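Local atomic coordinates of dTDP Sugar Isomerase (Desulfovibrio desulfuricans subsp. desulfuricans str. G20, PDB entry 3EJK), a protein that probably catalyses the 3,5-epimerisation of dTDP-4-dehydro-6-deoxyglucose to dTDP-4-dehydro-beta-L-rhamnose, a step toward activated rhamnose. Residues Val65-Ala79 against Tyr113-Ala127. Residues are numbered along the deposited sequence; the frame is centred on the assembly and turned at random. Where two conformers were deposited one is given.
Sequences VKAWKRHSLMTQLFA and YRLLRIPPQVWYGFA. With CIT (citric acid), chain C.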
ATOM      1  N   VAL A  65     -15.832   5.237 -10.773  1.00 21.17           N
ATOM      2  CA  VAL A  65     -15.913   6.312  -9.766  1.00 21.58           C
ATOM      3  C   VAL A  65     -16.298   5.826  -8.374  1.00 22.29           C
ATOM      4  O   VAL A  65     -17.200   5.003  -8.213  1.00 22.69           O
ATOM      5  CB  VAL A  65     -16.981   7.332 -10.193  1.00 21.47           C
ATOM      6  CG1 VAL A  65     -17.161   8.437  -9.144  1.00 21.72           C
ATOM      7  CG2 VAL A  65     -16.648   7.917 -11.576  1.00 21.14           C
ATOM      8  N   LYS A  66     -15.591   6.338  -7.377  1.00 21.42           N
ATOM      9  CA  LYS A  66     -15.936   6.098  -5.972  1.00 21.28           C
ATOM     10  C   LYS A  66     -16.150   7.436  -5.290  1.00 20.48           C
ATOM     11  O   LYS A  66     -15.207   8.134  -4.915  1.00 19.58           O
ATOM     12  CB  LYS A  66     -14.869   5.291  -5.236  1.00 21.77           C
ATOM     13  CG  LYS A  66     -14.715   3.866  -5.752  1.00 21.97           C
ATOM     14  CD  LYS A  66     -13.763   3.067  -4.868  1.00 18.20           C
ATOM     15  CE  LYS A  66     -13.733   1.594  -5.275  1.00 23.55           C
ATOM     16  NZ  LYS A  66     -13.112   0.722  -4.232  1.00 24.87           N
ATOM     17  N   ALA A  67     -17.414   7.799  -5.170  1.00 20.12           N
ATOM     18  CA  ALA A  67     -17.792   9.110  -4.599  1.00 20.48           C
ATOM     19  C   ALA A  67     -19.203   9.028  -4.017  1.00 20.60           C
ATOM     20  O   ALA A  67     -20.009   8.250  -4.512  1.00 21.26           O
ATOM     21  CB  ALA A  67     -17.736  10.169  -5.685  1.00 18.12           C
ATOM     22  N   TRP A  68     -19.550   9.776  -2.971  1.00 21.11           N
ATOM     23  CA  TRP A  68     -18.711  10.701  -2.237  1.00 21.03           C
ATOM     24  C   TRP A  68     -18.648  10.219  -0.810  1.00 22.04           C
ATOM     25  O   TRP A  68     -19.571   9.576  -0.320  1.00 21.63           O
ATOM     26  CB  TRP A  68     -19.342  12.088  -2.187  1.00 22.25           C
ATOM     27  CG  TRP A  68     -19.467  12.782  -3.500  1.00 20.21           C
ATOM     28  CD1 TRP A  68     -20.538  12.778  -4.328  1.00 20.96           C
ATOM     29  CD2 TRP A  68     -18.475  13.594  -4.123  1.00 20.72           C
ATOM     30  NE1 TRP A  68     -20.278  13.533  -5.446  1.00 22.68           N
ATOM     31  CE2 TRP A  68     -19.011  14.041  -5.346  1.00 21.50           C
ATOM     32  CE3 TRP A  68     -17.171  13.969  -3.780  1.00 22.19           C
ATOM     33  CZ2 TRP A  68     -18.311  14.867  -6.200  1.00 21.74           C
ATOM     34  CZ3 TRP A  68     -16.481  14.787  -4.622  1.00 20.71           C
ATOM     35  CH2 TRP A  68     -17.047  15.237  -5.821  1.00 22.37           C
ATOM     36  N   LYS A  69     -17.554  10.550  -0.157  1.00 22.33           N
ATOM     37  CA  LYS A  69     -17.342  10.170   1.241  1.00 22.85           C
ATOM     38  C   LYS A  69     -16.866  11.355   2.062  1.00 22.77           C
ATOM     39  O   LYS A  69     -16.139  12.235   1.576  1.00 22.29           O
ATOM     40  CB  LYS A  69     -16.268   9.077   1.339  1.00 23.29           C
ATOM     41  CG  LYS A  69     -16.337   8.290   2.626  1.00 30.58           C
ATOM     42  CD  LYS A  69     -17.728   7.652   2.679  1.00 39.30           C
ATOM     43  CE  LYS A  69     -17.754   6.378   3.424  1.00 41.04           C
ATOM     44  NZ  LYS A  69     -17.227   5.342   2.536  1.00 39.90           N
ATOM     45  N   ARG A  70     -17.220  11.272   3.336  1.00 23.56           N
ATOM     46  CA  ARG A  70     -16.868  12.243   4.368  1.00 24.90           C
ATOM     47  C   ARG A  70     -16.699  11.562   5.726  1.00 26.08           C
ATOM     48  O   ARG A  70     -17.463  10.668   6.071  1.00 27.20           O
ATOM     49  CB  ARG A  70     -17.969  13.332   4.468  1.00 27.18           C
ATOM     50  CG  ARG A  70     -17.593  14.438   5.411  1.00 31.28           C
ATOM     51  CD  ARG A  70     -18.409  15.686   5.247  1.00 32.09           C
ATOM     52  NE  ARG A  70     -19.776  15.530   5.680  1.00 40.84           N
ATOM     53  CZ  ARG A  70     -20.620  16.548   5.796  1.00 46.43           C
ATOM     54  NH1 ARG A  70     -20.190  17.780   5.543  1.00 45.26           N
ATOM     55  NH2 ARG A  70     -21.876  16.337   6.191  1.00 45.76           N
ATOM     56  N   HIS A  71     -15.675  11.969   6.469  1.00 25.45           N
ATOM     57  CA  HIS A  71     -15.444  11.469   7.841  1.00 26.12           C
ATOM     58  C   HIS A  71     -15.529  12.614   8.831  1.00 26.14           C
ATOM     59  O   HIS A  71     -15.089  13.731   8.539  1.00 26.07           O
ATOM     60  CB  HIS A  71     -14.081  10.782   7.980  1.00 26.81           C
ATOM     61  CG  HIS A  71     -14.002   9.461   7.298  1.00 26.83           C
ATOM     62  ND1 HIS A  71     -14.083   8.266   7.983  1.00 27.47           N
ATOM     63  CD2 HIS A  71     -13.879   9.143   5.989  1.00 24.23           C
ATOM     64  CE1 HIS A  71     -14.004   7.270   7.118  1.00 30.85           C
ATOM     65  NE2 HIS A  71     -13.857   7.776   5.905  1.00 26.26           N
ATOM     66  N   SER A  72     -16.098  12.314   9.996  1.00 25.01           N
ATOM     67  CA  SER A  72     -16.258  13.292  11.085  1.00 25.46           C
ATOM     68  C   SER A  72     -14.971  13.689  11.792  1.00 24.19           C
ATOM     69  O   SER A  72     -14.808  14.850  12.174  1.00 25.19           O
ATOM     70  CB  SER A  72     -17.211  12.794  12.167  1.00 25.10           C
ATOM     71  OG  SER A  72     -18.449  12.493  11.609  1.00 34.20           O
ATOM     72  N   LEU A  73     -14.085  12.725  12.003  1.00 23.77           N
ATOM     73  CA  LEU A  73     -12.832  13.002  12.712  1.00 22.58           C
ATOM     74  C   LEU A  73     -11.588  12.606  11.968  1.00 22.04           C
ATOM     75  O   LEU A  73     -10.534  13.206  12.142  1.00 21.88           O
ATOM     76  CB  LEU A  73     -12.757  12.214  14.008  1.00 24.18           C
ATOM     77  CG  LEU A  73     -13.546  12.581  15.242  1.00 27.64           C
ATOM     78  CD1 LEU A  73     -15.023  12.341  15.036  1.00 22.79           C
ATOM     79  CD2 LEU A  73     -12.955  11.714  16.385  1.00 25.81           C
HETATM   80  N   MSE A  74     -11.726  11.546  11.180  1.00 22.81           N
HETATM   81  CA  MSE A  74     -10.612  10.938  10.470  1.00 23.07           C
HETATM   82  C   MSE A  74     -10.009  11.793   9.365  1.00 23.50           C
HETATM   83  O   MSE A  74     -10.719  12.484   8.626  1.00 24.32           O
HETATM   84  CB  MSE A  74     -11.055   9.592   9.869  1.00 22.68           C
HETATM   85  CG  MSE A  74      -9.938   8.770   9.313  1.00 21.81           C
HETATM   86 SE   MSE A  74     -10.576   7.225   8.287  0.75 21.87          SE
HETATM   87  CE  MSE A  74     -11.561   6.319   9.661  1.00 18.92           C
ATOM     88  N   THR A  75      -8.680  11.711   9.279  1.00 23.34           N
ATOM     89  CA  THR A  75      -7.904  12.318   8.195  1.00 24.29           C
ATOM     90  C   THR A  75      -7.396  11.215   7.271  1.00 24.39           C
ATOM     91  O   THR A  75      -6.942  10.167   7.731  1.00 22.84           O
ATOM     92  CB  THR A  75      -6.687  13.091   8.733  1.00 25.08           C
ATOM     93  OG1 THR A  75      -7.147  14.177   9.516  1.00 23.29           O
ATOM     94  CG2 THR A  75      -5.780  13.615   7.613  1.00 27.07           C
ATOM     95  N   GLN A  76      -7.447  11.488   5.970  1.00 23.61           N
ATOM     96  CA  GLN A  76      -6.985  10.542   4.952  1.00 22.62           C
ATOM     97  C   GLN A  76      -5.616  10.960   4.440  1.00 23.65           C
ATOM     98  O   GLN A  76      -5.293  12.152   4.367  1.00 21.28           O
ATOM     99  CB  GLN A  76      -7.935  10.494   3.741  1.00 23.46           C
ATOM    100  CG  GLN A  76      -9.429  10.592   4.041  1.00 23.42           C
ATOM    101  CD  GLN A  76      -9.934   9.596   5.064  1.00 22.29           C
ATOM    102  OE1 GLN A  76      -9.571   8.414   5.046  1.00 23.87           O
ATOM    103  NE2 GLN A  76     -10.842  10.059   5.933  1.00 22.43           N
ATOM    104  N   LEU A  77      -4.806   9.944   4.144  1.00 23.18           N
ATOM    105  CA  LEU A  77      -3.483  10.115   3.503  1.00 23.40           C
ATOM    106  C   LEU A  77      -3.400   9.109   2.352  1.00 22.40           C
ATOM    107  O   LEU A  77      -3.104   7.928   2.537  1.00 21.36           O
ATOM    108  CB  LEU A  77      -2.304   9.957   4.465  1.00 23.79           C
ATOM    109  CG  LEU A  77      -2.144  11.048   5.524  1.00 25.93           C
ATOM    110  CD1 LEU A  77      -1.013  10.684   6.478  1.00 25.73           C
ATOM    111  CD2 LEU A  77      -1.900  12.375   4.880  1.00 24.51           C
ATOM    112  N   PHE A  78      -3.715   9.630   1.171  1.00 23.04           N
ATOM    113  CA  PHE A  78      -3.767   8.880  -0.086  1.00 22.42           C
ATOM    114  C   PHE A  78      -2.451   8.874  -0.832  1.00 22.04           C
ATOM    115  O   PHE A  78      -1.799   9.904  -1.005  1.00 21.94           O
ATOM    116  CB  PHE A  78      -4.759   9.520  -1.076  1.00 23.66           C
ATOM    117  CG  PHE A  78      -6.208   9.157  -0.874  1.00 24.68           C
ATOM    118  CD1 PHE A  78      -6.670   8.604   0.290  1.00 29.75           C
ATOM    119  CD2 PHE A  78      -7.130   9.467  -1.878  1.00 33.43           C
ATOM    120  CE1 PHE A  78      -8.021   8.297   0.450  1.00 32.63           C
ATOM    121  CE2 PHE A  78      -8.494   9.185  -1.715  1.00 32.36           C
ATOM    122  CZ  PHE A  78      -8.927   8.601  -0.534  1.00 31.67           C
ATOM    123  N   ALA A  79      -2.118   7.686  -1.317  1.00 21.81           N
ATOM    124  CA  ALA A  79      -1.025   7.509  -2.288  1.00 22.03           C
ATOM    125  C   ALA A  79      -1.539   6.547  -3.342  1.00 21.13           C
ATOM    126  O   ALA A  79      -2.376   5.711  -3.053  1.00 21.75           O
ATOM    127  CB  ALA A  79       0.287   7.029  -1.662  1.00 22.67           C
ATOM    128  N   TYR A 113       3.176  11.265  -8.425  1.00 20.62           N
ATOM    129  CA  TYR A 113       3.278  10.384  -7.244  1.00 22.13           C
ATOM    130  C   TYR A 113       3.506  11.224  -5.975  1.00 22.23           C
ATOM    131  O   TYR A 113       4.621  11.564  -5.596  1.00 22.19           O
ATOM    132  CB  TYR A 113       4.329   9.301  -7.439  1.00 22.06           C
ATOM    133  CG  TYR A 113       4.254   8.281  -6.329  1.00 23.79           C
ATOM    134  CD1 TYR A 113       3.119   7.502  -6.176  1.00 25.63           C
ATOM    135  CD2 TYR A 113       5.302   8.105  -5.431  1.00 22.62           C
ATOM    136  CE1 TYR A 113       3.024   6.574  -5.171  1.00 26.13           C
ATOM    137  CE2 TYR A 113       5.220   7.185  -4.413  1.00 19.85           C
ATOM    138  CZ  TYR A 113       4.075   6.413  -4.288  1.00 21.66           C
ATOM    139  OH  TYR A 113       3.960   5.509  -3.262  1.00 23.00           O
ATOM    140  N   ARG A 114       2.388  11.598  -5.375  1.00 22.86           N
ATOM    141  CA  ARG A 114       2.355  12.434  -4.176  1.00 22.59           C
ATOM    142  C   ARG A 114       1.412  11.902  -3.134  1.00 23.14           C
ATOM    143  O   ARG A 114       0.607  10.985  -3.380  1.00 22.55           O
ATOM    144  CB  ARG A 114       1.908  13.828  -4.551  1.00 24.38           C
ATOM    145  CG  ARG A 114       2.771  14.415  -5.677  1.00 26.66           C
ATOM    146  CD  ARG A 114       2.288  15.768  -6.111  1.00 32.66           C
ATOM    147  NE  ARG A 114       3.265  16.419  -6.983  1.00 37.43           N
ATOM    148  CZ  ARG A 114       3.136  16.567  -8.301  1.00 41.07           C
ATOM    149  NH1 ARG A 114       2.055  16.128  -8.921  1.00 41.42           N
ATOM    150  NH2 ARG A 114       4.089  17.176  -9.001  1.00 35.44           N
ATOM    151  N   LEU A 115       1.526  12.512  -1.965  1.00 22.25           N
ATOM    152  CA  LEU A 115       0.690  12.165  -0.820  1.00 21.75           C
ATOM    153  C   LEU A 115      -0.331  13.297  -0.647  1.00 21.43           C
ATOM    154  O   LEU A 115       0.024  14.464  -0.557  1.00 20.70           O
ATOM    155  CB  LEU A 115       1.514  12.000   0.455  1.00 23.13           C
ATOM    156  CG  LEU A 115       0.767  11.344   1.629  1.00 23.16           C
ATOM    157  CD1 LEU A 115       0.625   9.895   1.352  1.00 24.42           C
ATOM    158  CD2 LEU A 115       1.522  11.542   2.959  1.00 28.77           C
ATOM    159  N   LEU A 116      -1.594  12.910  -0.656  1.00 21.23           N
ATOM    160  CA  LEU A 116      -2.728  13.836  -0.511  1.00 20.60           C
ATOM    161  C   LEU A 116      -3.357  13.678   0.867  1.00 21.10           C
ATOM    162  O   LEU A 116      -3.814  12.614   1.240  1.00 21.07           O
ATOM    163  CB  LEU A 116      -3.787  13.537  -1.575  1.00 22.09           C
ATOM    164  CG  LEU A 116      -5.139  14.238  -1.440  1.00 22.76           C
ATOM    165  CD1 LEU A 116      -4.894  15.749  -1.552  1.00 19.13           C
ATOM    166  CD2 LEU A 116      -6.174  13.726  -2.468  1.00 22.85           C
ATOM    167  N   ARG A 117      -3.339  14.770   1.617  1.00 22.04           N
ATOM    168  CA  ARG A 117      -3.951  14.830   2.936  1.00 22.60           C
ATOM    169  C   ARG A 117      -5.360  15.375   2.791  1.00 21.59           C
ATOM    170  O   ARG A 117      -5.560  16.444   2.216  1.00 19.24           O
ATOM    171  CB  ARG A 117      -3.125  15.744   3.860  1.00 23.52           C
ATOM    172  CG  ARG A 117      -3.733  15.914   5.228  1.00 27.51           C
ATOM    173  CD  ARG A 117      -3.006  16.991   6.029  1.00 33.50           C
ATOM    174  NE  ARG A 117      -3.487  16.974   7.400  1.00 38.77           N
ATOM    175  CZ  ARG A 117      -4.363  17.834   7.906  1.00 46.66           C
ATOM    176  NH1 ARG A 117      -4.828  18.831   7.174  1.00 46.74           N
ATOM    177  NH2 ARG A 117      -4.743  17.705   9.170  1.00 47.06           N
ATOM    178  N   ILE A 118      -6.343  14.617   3.277  1.00 22.16           N
ATOM    179  CA  ILE A 118      -7.745  15.060   3.214  1.00 21.18           C
ATOM    180  C   ILE A 118      -8.217  15.262   4.650  1.00 22.20           C
ATOM    181  O   ILE A 118      -8.330  14.299   5.412  1.00 21.06           O
ATOM    182  CB  ILE A 118      -8.660  14.041   2.514  1.00 21.68           C
ATOM    183  CG1 ILE A 118      -8.165  13.765   1.095  1.00 18.69           C
ATOM    184  CG2 ILE A 118     -10.150  14.572   2.465  1.00 19.19           C
ATOM    185  CD1 ILE A 118      -8.932  12.649   0.389  1.00 21.11           C
ATOM    186  N   PRO A 119      -8.505  16.513   5.041  1.00 22.57           N
ATOM    187  CA  PRO A 119      -8.855  16.636   6.456  1.00 22.53           C
ATOM    188  C   PRO A 119     -10.286  16.207   6.773  1.00 21.67           C
ATOM    189  O   PRO A 119     -11.074  15.955   5.864  1.00 21.99           O
ATOM    190  CB  PRO A 119      -8.641  18.130   6.753  1.00 23.01           C
ATOM    191  CG  PRO A 119      -8.590  18.813   5.448  1.00 23.12           C
ATOM    192  CD  PRO A 119      -8.429  17.811   4.350  1.00 23.45           C
ATOM    193  N   PRO A 120     -10.611  16.050   8.058  1.00 22.71           N
ATOM    194  CA  PRO A 120     -11.996  15.678   8.308  1.00 23.47           C
ATOM    195  C   PRO A 120     -13.025  16.698   7.863  1.00 23.65           C
ATOM    196  O   PRO A 120     -12.750  17.898   7.708  1.00 22.89           O
ATOM    197  CB  PRO A 120     -12.069  15.499   9.836  1.00 23.66           C
ATOM    198  CG  PRO A 120     -10.859  16.068  10.392  1.00 24.62           C
ATOM    199  CD  PRO A 120      -9.841  16.248   9.295  1.00 24.80           C
ATOM    200  N   GLN A 121     -14.188  16.130   7.608  1.00 23.12           N
ATOM    201  CA  GLN A 121     -15.396  16.836   7.251  0.50 23.91           C
ATOM    202  C   GLN A 121     -15.332  17.491   5.879  1.00 24.94           C
ATOM    203  O   GLN A 121     -16.111  18.387   5.547  1.00 25.02           O
ATOM    204  CB  GLN A 121     -15.808  17.778   8.384  0.50 24.44           C
ATOM    205  CG  GLN A 121     -16.198  16.987   9.644  0.50 23.31           C
ATOM    206  CD  GLN A 121     -16.579  17.848  10.834  0.50 26.73           C
ATOM    207  OE1 GLN A 121     -16.854  19.035  10.698  0.50 26.78           O
ATOM    208  NE2 GLN A 121     -16.618  17.236  12.016  0.50 29.69           N
ATOM    209  N   VAL A 122     -14.399  17.000   5.092  1.00 23.44           N
ATOM    210  CA  VAL A 122     -14.267  17.409   3.703  1.00 22.98           C
ATOM    211  C   VAL A 122     -14.709  16.218   2.862  1.00 23.40           C
ATOM    212  O   VAL A 122     -14.224  15.099   3.053  1.00 23.54           O
ATOM    213  CB  VAL A 122     -12.822  17.786   3.310  1.00 23.61           C
ATOM    214  CG1 VAL A 122     -12.692  17.945   1.779  1.00 22.53           C
ATOM    215  CG2 VAL A 122     -12.388  19.062   4.004  1.00 24.03           C
ATOM    216  N   TRP A 123     -15.656  16.460   1.965  1.00 23.10           N
ATOM    217  CA  TRP A 123     -16.135  15.422   1.048  1.00 23.24           C
ATOM    218  C   TRP A 123     -15.078  15.091   0.018  1.00 23.34           C
ATOM    219  O   TRP A 123     -14.379  15.970  -0.498  1.00 22.56           O
ATOM    220  CB  TRP A 123     -17.385  15.855   0.292  1.00 24.42           C
ATOM    221  CG  TRP A 123     -18.641  15.982   1.106  1.00 22.30           C
ATOM    222  CD1 TRP A 123     -19.194  17.139   1.585  1.00 26.79           C
ATOM    223  CD2 TRP A 123     -19.526  14.928   1.490  1.00 25.21           C
ATOM    224  NE1 TRP A 123     -20.363  16.864   2.260  1.00 26.85           N
ATOM    225  CE2 TRP A 123     -20.585  15.512   2.221  1.00 24.05           C
ATOM    226  CE3 TRP A 123     -19.523  13.542   1.303  1.00 23.98           C
ATOM    227  CZ2 TRP A 123     -21.618  14.761   2.751  1.00 24.35           C
ATOM    228  CZ3 TRP A 123     -20.557  12.804   1.840  1.00 21.58           C
ATOM    229  CH2 TRP A 123     -21.572  13.406   2.564  1.00 23.53           C
ATOM    230  N   TYR A 124     -14.978  13.807  -0.278  1.00 22.41           N
ATOM    231  CA  TYR A 124     -14.056  13.331  -1.310  1.00 22.20           C
ATOM    232  C   TYR A 124     -14.626  12.235  -2.204  1.00 21.35           C
ATOM    233  O   TYR A 124     -15.500  11.477  -1.851  1.00 22.31           O
ATOM    234  CB  TYR A 124     -12.690  12.937  -0.736  1.00 22.07           C
ATOM    235  CG  TYR A 124     -12.696  11.850   0.310  1.00 21.96           C
ATOM    236  CD1 TYR A 124     -12.824  12.151   1.650  1.00 24.06           C
ATOM    237  CD2 TYR A 124     -12.534  10.524  -0.050  1.00 24.20           C
ATOM    238  CE1 TYR A 124     -12.814  11.142   2.619  1.00 20.71           C
ATOM    239  CE2 TYR A 124     -12.527   9.512   0.889  1.00 22.58           C
ATOM    240  CZ  TYR A 124     -12.663   9.822   2.225  1.00 26.10           C
ATOM    241  OH  TYR A 124     -12.654   8.808   3.170  1.00 25.21           O
ATOM    242  N   GLY A 125     -14.131  12.266  -3.421  1.00 22.51           N
ATOM    243  CA  GLY A 125     -14.476  11.296  -4.451  1.00 22.72           C
ATOM    244  C   GLY A 125     -13.280  11.114  -5.363  1.00 22.38           C
ATOM    245  O   GLY A 125     -12.421  11.989  -5.458  1.00 21.84           O
ATOM    246  N   PHE A 126     -13.214   9.968  -6.018  1.00 20.61           N
ATOM    247  CA  PHE A 126     -12.112   9.717  -6.948  1.00 20.75           C
ATOM    248  C   PHE A 126     -12.477   8.686  -7.994  1.00 20.73           C
ATOM    249  O   PHE A 126     -13.389   7.875  -7.808  1.00 19.30           O
ATOM    250  CB  PHE A 126     -10.824   9.331  -6.201  1.00 20.69           C
ATOM    251  CG  PHE A 126     -10.983   8.175  -5.242  1.00 18.34           C
ATOM    252  CD1 PHE A 126     -10.843   6.878  -5.666  1.00 19.59           C
ATOM    253  CD2 PHE A 126     -11.267   8.400  -3.903  1.00 25.54           C
ATOM    254  CE1 PHE A 126     -10.968   5.817  -4.784  1.00 21.75           C
ATOM    255  CE2 PHE A 126     -11.408   7.356  -3.023  1.00 25.70           C
ATOM    256  CZ  PHE A 126     -11.263   6.052  -3.465  1.00 23.20           C
ATOM    257  N   ALA A 127     -11.765   8.771  -9.106  1.00 19.43           N
ATOM    258  CA  ALA A 127     -11.952   7.878 -10.243  1.00 18.45           C
ATOM    259  C   ALA A 127     -10.648   7.552 -10.948  1.00 18.65           C
ATOM    260  O   ALA A 127      -9.753   8.371 -11.039  1.00 19.25           O
ATOM    261  CB  ALA A 127     -12.940   8.487 -11.240  1.00 17.69           C
TER
HETATM  262  C1  CIT C 175     -13.589   5.560   2.871  1.00 25.07           C
HETATM  263  O1  CIT C 175     -12.849   6.384   2.282  1.00 21.16           O
HETATM  264  O2  CIT C 175     -14.039   5.811   4.015  1.00 20.85           O
HETATM  265  C2  CIT C 175     -13.920   4.238   2.243  1.00 28.99           C
HETATM  266  C3  CIT C 175     -13.554   4.183   0.769  1.00 30.55           C
HETATM  267  O7  CIT C 175     -12.100   4.162   0.615  1.00 25.79           O
HETATM  268  C4  CIT C 175     -14.249   2.933   0.229  1.00 26.96           C
HETATM  269  C5  CIT C 175     -13.667   2.446  -1.063  1.00 26.97           C
HETATM  270  O3  CIT C 175     -12.567   2.906  -1.398  1.00 25.29           O
HETATM  271  O4  CIT C 175     -14.278   1.592  -1.769  1.00 23.23           O
HETATM  272  C6  CIT C 175     -14.085   5.403   0.030  1.00 31.77           C
HETATM  273  O5  CIT C 175     -13.379   5.968  -0.820  1.00 31.33           O
HETATM  274  O6  CIT C 175     -15.220   5.851   0.263  1.00 38.60           O
HETATM  275  O   HOH W   1     -13.672  13.676   5.319  1.00 14.83           O
HETATM  276  O   HOH W   2     -11.002  12.970   5.993  1.00 14.90           O
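F78 turns its ring edge toward the faces of Y124 and F126, two offset edge-to-face pairs with planes at 89° in each. One face of the F78 ring takes the methyl CD1 of I118, 4.2 Å from its centroid. On the Y124 ring, CB of K69 sits over one face, 4.0 Å from the centroid, while the ring edge meets CD2 of H71 and citrate O1. CB of K66 lies likewise over the face of F126. Both rings reach this cluster because CG stands between the backbone N and carbonyl carbon (chi1 59° in Y124). W123 carries R70 on one face: CB lies 3.7 Å from the centroid of its six-membered ring, and the guanidinium, 20° from parallel, runs on across the indole toward a salt bridge with E150.

The hydroxyl OH of Y124 donates to citrate O1 (2.6 Å) and NE2 of H71 to citrate O2 (2.7 Å). ND1 of H71 bonds to E148, which would hold the imidazole in its rotation. NZ of K66 and K69 also grip citrate, that of K66 bonding S58 and the backbone O of G36 of the second subunit as well. These groups line an anion-binding pocket, consistent with the active-site cleft of this epimerase family.

Two antiparallel ladders carry these side chains, 65-71 with 123-127 and 76-79 with 114-118. Between them a type II turn from P119 to V122 faces the loop 72-75, where Q121 N donates to H71 O (2.7 Å). Water 2 links M74 O, NE2 of Q76 (2.9 Å) and I118 O, while OE1 of Q76 bonds N138. The ladders belong to the two sheets of a cupin-type beta-sandwich, with the aromatic cluster between them; strand 149-151 flanks 65-71 in one, and strand 134-140, which carries N138, flanks 76-82 in the other.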